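Long-range contact in Lmo0305 protein (Listeria monocytogenes, PDB 3PJ0), which belongs to the pyridoxal-phosphate-dependent aminotransferase-like superfamily, in the beta-eliminating lyase family, and carries its cofactor on a modified lysine: residues N89-E101 / L108-A122. Sequence-based numbering, arbitrary orientation. Where two conformers were deposited one is given.
Sequences NRRVAYHPLSHLE and LKELQQITPLLLGTA
Y94 lays its ring alongside P116, CZ lying 3.4 Å from P116 CB, while L118 CD2 meets CE1 obliquely and L108 CD2 comes to the CE2 edge from the opposite direction. The tyrosine reaches this position because its CG sits between the backbone N and the carbonyl carbon (chi1 54°), which carries the phenol back over the neighbouring strand. There Y94 OH donates to E101 OE1 at 2.7 Å, and OE1 accepts through its anti lone pair, on the side away from the other oxygen. E101 OE2 takes a salt bridge from K109 NZ at 2.9 Å, met from above the carboxylate plane, and also a water that donates to P116 O. Two protein donors and a water thus grip one carboxylate, and the nearby ammonium probably helps to keep it ionised.

Beneath these side chains runs a parallel ladder: L117 N donates to V92 O (2.8 Å, nearly straight at 173°), and L119 N to Y94 O in the next step. It joins strand 91-94 to strand 115-118, the edge strand, within this chain, of the mixed seven-stranded sheet of the fold-type I PLP-dependent large domain; helix 107-112 belongs to the connection between the two strands. On the face shared with Y94, V92 CG2 packs against I114 CG2 at 3.6 Å. At one end of the ladder R90, bent at chi2 (-83°), curls back so that NH1 reaches Q112 O at 2.7 Å. At the other, P96 CB and the branch of L97 rest on A122 CB. Farther out, S98 CB lies over one face of the Y94 ring, toward its rim; a type I turn from H95 to S98 leads into helix 99-102, which carries E101 to the ring edge, in its plane, and strand 140-144 flanks Y94 through L142.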
# COMPACT_ATOMS: atom_id res chain seq x y z
N ASN A 89 -1.85 -3.00 -27.91
CA ASN A 89 -1.32 -4.36 -28.00
C ASN A 89 -1.09 -4.90 -26.59
O ASN A 89 -0.20 -4.44 -25.89
CB ASN A 89 -0.04 -4.35 -28.85
CG ASN A 89 0.56 -5.73 -29.06
OD1 ASN A 89 0.30 -6.66 -28.31
ND2 ASN A 89 1.40 -5.86 -30.08
N ARG A 90 -1.89 -5.88 -26.19
CA ARG A 90 -1.83 -6.47 -24.83
C ARG A 90 -0.79 -7.57 -24.66
O ARG A 90 -0.79 -8.27 -23.63
CB ARG A 90 -3.23 -6.96 -24.38
CG ARG A 90 -4.26 -5.84 -24.14
CD ARG A 90 -4.22 -5.14 -22.78
NE ARG A 90 -5.33 -4.20 -22.69
CZ ARG A 90 -6.42 -4.29 -21.93
NH1 ARG A 90 -6.58 -5.22 -20.99
NH2 ARG A 90 -7.35 -3.34 -22.07
N ARG A 91 0.08 -7.77 -25.65
CA ARG A 91 1.17 -8.74 -25.48
C ARG A 91 2.41 -7.99 -25.01
O ARG A 91 2.67 -6.87 -25.46
CB ARG A 91 1.48 -9.51 -26.77
CG ARG A 91 0.59 -10.76 -27.02
CD ARG A 91 -0.84 -10.42 -27.20
NE ARG A 91 -1.04 -9.49 -28.32
CZ ARG A 91 -2.18 -8.89 -28.62
NH1 ARG A 91 -3.29 -9.12 -27.90
NH2 ARG A 91 -2.23 -8.04 -29.65
N VAL A 92 3.15 -8.59 -24.08
CA VAL A 92 4.46 -8.06 -23.63
C VAL A 92 5.46 -9.21 -23.66
O VAL A 92 5.06 -10.36 -23.84
CB VAL A 92 4.42 -7.44 -22.23
CG1 VAL A 92 3.41 -6.31 -22.19
CG2 VAL A 92 4.09 -8.48 -21.15
N ALA A 93 6.75 -8.92 -23.47
CA ALA A 93 7.74 -9.96 -23.46
C ALA A 93 8.77 -9.75 -22.36
O ALA A 93 9.19 -8.62 -22.08
CB ALA A 93 8.46 -10.07 -24.85
N TYR A 94 9.13 -10.83 -21.70
CA TYR A 94 10.12 -10.78 -20.66
C TYR A 94 10.70 -12.17 -20.32
O TYR A 94 10.23 -13.18 -20.84
CB TYR A 94 9.56 -10.11 -19.42
CG TYR A 94 8.25 -10.64 -18.82
CD1 TYR A 94 8.01 -12.00 -18.65
CD2 TYR A 94 7.28 -9.74 -18.32
CE1 TYR A 94 6.81 -12.45 -18.04
CE2 TYR A 94 6.13 -10.17 -17.71
CZ TYR A 94 5.88 -11.52 -17.57
OH TYR A 94 4.70 -11.91 -16.95
N HIS A 95 11.71 -12.19 -19.46
CA HIS A 95 12.34 -13.43 -19.05
C HIS A 95 11.29 -14.34 -18.36
O HIS A 95 10.41 -13.84 -17.65
CB HIS A 95 13.49 -13.12 -18.08
CG HIS A 95 14.35 -14.31 -17.75
ND1 HIS A 95 14.04 -15.20 -16.76
CD2 HIS A 95 15.53 -14.73 -18.28
CE1 HIS A 95 14.98 -16.14 -16.70
NE2 HIS A 95 15.89 -15.88 -17.61
N PRO A 96 11.37 -15.67 -18.55
CA PRO A 96 10.44 -16.62 -17.90
C PRO A 96 10.27 -16.47 -16.36
O PRO A 96 9.21 -16.80 -15.80
CB PRO A 96 11.09 -17.98 -18.20
CG PRO A 96 11.78 -17.78 -19.47
CD PRO A 96 12.33 -16.38 -19.42
N LEU A 97 11.31 -15.97 -15.69
CA LEU A 97 11.31 -15.84 -14.23
C LEU A 97 11.12 -14.40 -13.80
O LEU A 97 11.48 -14.03 -12.66
CB LEU A 97 12.58 -16.45 -13.64
CG LEU A 97 12.85 -17.91 -14.00
CD1 LEU A 97 14.04 -18.51 -13.22
CD2 LEU A 97 11.60 -18.72 -13.76
N SER A 98 10.54 -13.57 -14.67
CA SER A 98 10.21 -12.21 -14.26
C SER A 98 9.34 -12.24 -13.01
O SER A 98 8.57 -13.18 -12.79
CB SER A 98 9.48 -11.44 -15.35
OG SER A 98 9.03 -10.18 -14.86
N HIS A 99 9.45 -11.19 -12.20
CA HIS A 99 8.71 -11.16 -10.95
C HIS A 99 7.21 -11.17 -11.28
O HIS A 99 6.41 -11.75 -10.55
CB HIS A 99 9.11 -9.92 -10.15
CG HIS A 99 8.60 -9.88 -8.74
ND1 HIS A 99 7.36 -9.37 -8.41
CD2 HIS A 99 9.20 -10.21 -7.57
CE1 HIS A 99 7.21 -9.41 -7.09
NE2 HIS A 99 8.31 -9.91 -6.56
N LEU A 100 6.86 -10.53 -12.39
CA LEU A 100 5.48 -10.48 -12.84
C LEU A 100 4.90 -11.86 -13.18
O LEU A 100 3.73 -12.14 -12.98
CB LEU A 100 5.36 -9.59 -14.09
CG LEU A 100 5.53 -8.04 -14.07
CD1 LEU A 100 4.31 -7.39 -13.54
CD2 LEU A 100 6.84 -7.50 -13.40
N GLU A 101 5.76 -12.74 -13.68
CA GLU A 101 5.32 -14.05 -14.13
C GLU A 101 5.16 -15.04 -12.99
O GLU A 101 4.24 -15.87 -13.03
CB GLU A 101 6.33 -14.60 -15.13
CG GLU A 101 5.93 -15.89 -15.79
CD GLU A 101 4.73 -15.75 -16.73
OE1 GLU A 101 4.34 -14.60 -17.05
OE2 GLU A 101 4.21 -16.81 -17.16
N LEU A 108 -0.69 -9.67 -13.37
CA LEU A 108 -0.64 -9.04 -14.72
C LEU A 108 -1.67 -9.67 -15.65
O LEU A 108 -2.40 -8.97 -16.36
CB LEU A 108 0.76 -9.16 -15.30
CG LEU A 108 1.00 -8.54 -16.68
CD1 LEU A 108 0.81 -7.01 -16.63
CD2 LEU A 108 2.42 -8.97 -17.14
N LYS A 109 -1.74 -10.99 -15.63
CA LYS A 109 -2.74 -11.73 -16.42
C LYS A 109 -4.18 -11.50 -15.95
O LYS A 109 -5.10 -11.27 -16.75
CB LYS A 109 -2.40 -13.22 -16.36
CG LYS A 109 -1.02 -13.54 -17.02
CD LYS A 109 -0.61 -14.97 -16.80
CE LYS A 109 0.86 -15.21 -17.29
NZ LYS A 109 1.33 -16.58 -16.88
N GLU A 110 -4.40 -11.56 -14.64
CA GLU A 110 -5.75 -11.53 -14.08
C GLU A 110 -6.35 -10.14 -13.99
O GLU A 110 -7.58 -9.99 -14.11
CB GLU A 110 -5.78 -12.17 -12.69
CG GLU A 110 -5.39 -13.64 -12.63
CD GLU A 110 -6.49 -14.62 -13.02
OE1 GLU A 110 -7.55 -14.22 -13.59
OE2 GLU A 110 -6.27 -15.82 -12.76
N LEU A 111 -5.52 -9.13 -13.73
CA LEU A 111 -6.00 -7.76 -13.58
C LEU A 111 -5.89 -6.94 -14.87
O LEU A 111 -6.69 -6.03 -15.11
CB LEU A 111 -5.28 -7.04 -12.44
CG LEU A 111 -5.64 -7.50 -11.01
CD1 LEU A 111 -4.72 -6.86 -10.00
CD2 LEU A 111 -7.14 -7.21 -10.69
N GLN A 112 -4.93 -7.29 -15.73
CA GLN A 112 -4.72 -6.50 -16.95
C GLN A 112 -5.00 -7.28 -18.23
O GLN A 112 -5.00 -6.70 -19.33
CB GLN A 112 -3.30 -5.91 -16.95
CG GLN A 112 -2.99 -4.89 -15.87
CD GLN A 112 -3.92 -3.68 -15.91
OE1 GLN A 112 -4.48 -3.36 -16.95
NE2 GLN A 112 -4.10 -3.03 -14.78
N GLN A 113 -5.26 -8.58 -18.12
CA GLN A 113 -5.48 -9.43 -19.31
C GLN A 113 -4.38 -9.20 -20.36
O GLN A 113 -4.64 -9.15 -21.57
CB GLN A 113 -6.86 -9.21 -19.96
CG GLN A 113 -8.01 -9.61 -19.07
CD GLN A 113 -8.38 -8.53 -18.14
OE1 GLN A 113 -8.52 -7.38 -18.55
NE2 GLN A 113 -8.57 -8.87 -16.87
N ILE A 114 -3.16 -9.04 -19.85
CA ILE A 114 -1.96 -8.94 -20.68
C ILE A 114 -1.36 -10.34 -20.84
O ILE A 114 -1.37 -11.16 -19.89
CB ILE A 114 -0.98 -7.92 -20.08
CG1 ILE A 114 -1.50 -6.51 -20.42
CG2 ILE A 114 0.51 -8.18 -20.55
CD1 ILE A 114 -0.68 -5.33 -19.82
N THR A 115 -0.85 -10.64 -22.04
CA THR A 115 -0.31 -11.98 -22.36
C THR A 115 1.20 -11.86 -22.47
O THR A 115 1.68 -11.24 -23.42
CB THR A 115 -0.85 -12.50 -23.73
OG1 THR A 115 -2.28 -12.67 -23.70
CG2 THR A 115 -0.20 -13.84 -24.10
N PRO A 116 1.95 -12.47 -21.53
CA PRO A 116 3.40 -12.34 -21.61
C PRO A 116 4.01 -13.45 -22.43
O PRO A 116 3.67 -14.61 -22.22
CB PRO A 116 3.84 -12.46 -20.14
CG PRO A 116 2.54 -12.28 -19.32
CD PRO A 116 1.53 -12.92 -20.19
N LEU A 117 4.85 -13.07 -23.38
CA LEU A 117 5.57 -13.99 -24.24
C LEU A 117 6.91 -14.12 -23.55
O LEU A 117 7.56 -13.10 -23.23
CB LEU A 117 5.69 -13.43 -25.66
CG LEU A 117 4.36 -13.01 -26.33
CD1 LEU A 117 4.58 -12.35 -27.70
CD2 LEU A 117 3.39 -14.18 -26.44
N LEU A 118 7.32 -15.35 -23.28
CA LEU A 118 8.53 -15.57 -22.49
C LEU A 118 9.77 -15.64 -23.39
O LEU A 118 9.79 -16.30 -24.42
CB LEU A 118 8.38 -16.81 -21.62
CG LEU A 118 7.10 -16.85 -20.78
CD1 LEU A 118 7.06 -18.09 -19.89
CD2 LEU A 118 6.97 -15.59 -19.93
N LEU A 119 10.82 -14.93 -22.99
CA LEU A 119 12.01 -14.81 -23.82
C LEU A 119 13.10 -15.76 -23.39
O LEU A 119 13.59 -15.69 -22.25
CB LEU A 119 12.53 -13.37 -23.76
CG LEU A 119 11.69 -12.26 -24.35
CD1 LEU A 119 12.17 -10.86 -23.89
CD2 LEU A 119 11.66 -12.41 -25.89
N GLY A 120 13.53 -16.60 -24.33
CA GLY A 120 14.63 -17.54 -24.09
C GLY A 120 14.23 -18.71 -23.21
O GLY A 120 13.17 -19.29 -23.41
N THR A 121 15.08 -19.04 -22.24
CA THR A 121 14.84 -20.16 -21.35
C THR A 121 15.03 -19.69 -19.91
O THR A 121 15.70 -18.70 -19.67
CB THR A 121 15.77 -21.34 -21.71
OG1 THR A 121 17.12 -20.96 -21.53
CG2 THR A 121 15.58 -21.76 -23.16
N ALA A 122 14.42 -20.40 -18.97
CA ALA A 122 14.44 -20.02 -17.56
C ALA A 122 15.84 -19.99 -16.94
O ALA A 122 16.09 -19.24 -15.98
CB ALA A 122 13.51 -20.98 -16.74
O HOH W 1 1.97 -9.99 -12.30
O HOH W 2 1.82 -15.49 -14.24
O HOH W 3 3.15 -16.18 -19.76